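Local coordinates for protein beta-N-acetylhexosaminidase (Thermotoga neapolitana, PDB 5BZA) that probably removes terminal non-reducing N-acetyl-D-hexosamine residues from N-acetyl-beta-D-hexosaminides by hydrolysis, as a family 3 glycoside hydrolase, at residues F403-S408 against I429-F434. Residues are numbered along the deposited sequence; the frame is centred on the assembly and turned at random.
Sequences FVVNAS and IIRNPF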
# COMPACT_ATOMS: atom_id res chain seq x y z
N PHE B 403 29.29 1.10 3.58
CA PHE B 403 28.11 1.76 3.04
C PHE B 403 28.18 3.21 3.43
O PHE B 403 27.80 3.64 4.54
CB PHE B 403 26.82 1.08 3.53
CG PHE B 403 26.61 -0.27 2.90
CD1 PHE B 403 26.02 -0.38 1.65
CD2 PHE B 403 27.09 -1.41 3.51
CE1 PHE B 403 25.85 -1.61 1.05
CE2 PHE B 403 26.93 -2.65 2.90
CZ PHE B 403 26.31 -2.74 1.67
N VAL B 404 28.71 3.98 2.50
CA VAL B 404 29.16 5.33 2.77
C VAL B 404 28.03 6.36 2.72
O VAL B 404 27.32 6.49 1.73
CB VAL B 404 30.22 5.73 1.78
CG1 VAL B 404 30.73 7.13 2.10
CG2 VAL B 404 31.36 4.69 1.75
N VAL B 405 27.92 7.12 3.81
CA VAL B 405 27.04 8.27 3.93
C VAL B 405 27.89 9.48 4.43
O VAL B 405 28.78 9.29 5.28
CB VAL B 405 25.88 7.96 4.89
CG1 VAL B 405 25.12 9.21 5.28
CG2 VAL B 405 24.95 6.92 4.26
N ASN B 406 27.71 10.64 3.79
CA ASN B 406 28.36 11.96 4.11
C ASN B 406 29.86 11.84 4.47
O ASN B 406 30.33 12.23 5.55
CB ASN B 406 27.56 12.75 5.19
CG ASN B 406 27.94 12.37 6.62
OD1 ASN B 406 28.09 11.19 6.91
ND2 ASN B 406 28.15 13.36 7.48
N ALA B 407 30.63 11.30 3.53
CA ALA B 407 32.05 11.06 3.76
C ALA B 407 32.80 12.40 3.79
O ALA B 407 33.91 12.49 4.30
CB ALA B 407 32.62 10.14 2.68
N SER B 408 32.16 13.43 3.24
CA SER B 408 32.79 14.73 3.03
C SER B 408 32.57 15.73 4.16
O SER B 408 32.86 16.92 3.99
CB SER B 408 32.29 15.34 1.71
OG SER B 408 32.68 14.53 0.62
N ILE B 429 28.53 4.06 -2.33
CA ILE B 429 28.12 5.43 -2.08
C ILE B 429 26.63 5.56 -2.33
O ILE B 429 26.18 5.56 -3.47
CB ILE B 429 28.93 6.48 -2.91
CG1 ILE B 429 30.30 6.69 -2.25
CG2 ILE B 429 28.27 7.85 -2.77
CD1 ILE B 429 31.45 5.92 -2.85
N ILE B 430 25.88 5.62 -1.24
CA ILE B 430 24.45 5.41 -1.32
C ILE B 430 23.57 6.65 -1.15
O ILE B 430 22.37 6.57 -1.36
CB ILE B 430 24.00 4.33 -0.31
CG1 ILE B 430 24.23 4.77 1.13
CG2 ILE B 430 24.69 3.01 -0.63
CD1 ILE B 430 23.65 3.76 2.13
N ARG B 431 24.14 7.76 -0.70
CA ARG B 431 23.40 9.02 -0.65
C ARG B 431 24.00 10.01 -1.63
O ARG B 431 23.68 10.00 -2.82
CB ARG B 431 23.39 9.63 0.73
CG ARG B 431 22.48 8.93 1.64
CD ARG B 431 21.90 9.90 2.59
NE ARG B 431 21.24 10.94 1.81
CZ ARG B 431 20.30 11.75 2.29
NH1 ARG B 431 19.89 11.61 3.55
NH2 ARG B 431 19.77 12.69 1.52
N ASN B 432 24.84 10.90 -1.10
CA ASN B 432 25.46 11.95 -1.88
C ASN B 432 26.50 11.40 -2.85
O ASN B 432 27.61 11.06 -2.44
CB ASN B 432 26.08 12.96 -0.91
CG ASN B 432 26.68 14.17 -1.62
OD1 ASN B 432 26.39 14.42 -2.80
ND2 ASN B 432 27.47 14.97 -0.87
N PRO B 433 26.18 11.35 -4.15
CA PRO B 433 27.12 10.69 -5.07
C PRO B 433 28.42 11.50 -5.26
O PRO B 433 29.39 10.98 -5.83
CB PRO B 433 26.31 10.57 -6.37
CG PRO B 433 25.40 11.71 -6.34
CD PRO B 433 25.00 11.86 -4.87
N PHE B 434 28.43 12.75 -4.80
CA PHE B 434 29.61 13.60 -4.90
C PHE B 434 30.76 13.03 -4.08
O PHE B 434 31.94 13.20 -4.43
CB PHE B 434 29.28 15.02 -4.44
CG PHE B 434 28.48 15.82 -5.44
CD1 PHE B 434 28.73 15.68 -6.80
CD2 PHE B 434 27.47 16.68 -5.03
CE1 PHE B 434 28.02 16.41 -7.73
CE2 PHE B 434 26.74 17.42 -5.96
CZ PHE B 434 27.01 17.29 -7.31
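Val404 and Ile429 form the last parallel beta bridge between strands 399-404 and 425-429, central neighbours in the mixed sheet of the C-terminal domain, and illustrate how adjacent parallel strands of an alpha/beta domain part into loops at their C-terminal ends. Helix 411-418 lies between them in sequence, making a beta-alpha-beta crossover. Backbone pairing ends on a weak hydrogen bond, Ile430 N to Val404 O at 3.4 Å.

Apolar packing falls into two groups. Val404 and Ile429 share one face of the sheet, with Val404 CB 4.1 Å from Ile429 CG1. On the opposite side, just past the strand ends, Ile430 fits between Phe403 and Val405: its CG2 meets the edge of the Phe403 ring, near the ring plane, 4.3 Å from CD1, while CG1 and CD1 run obliquely past Val405 CG2. The Ile430 chi1 of 64° sets CG1 between its own backbone N and carbonyl carbon and sends that branch to Val405. Tyr367 of helix 364-377 covers Val405, Ile430 and Arg431 here.

Farther along, residues 431-434 turn toward the second subunit, and Arg431 packs on Gln68 of that subunit. The aliphatic part of Arg431 still borders the contact, CG lying 4.1 Å from Val405 CG2.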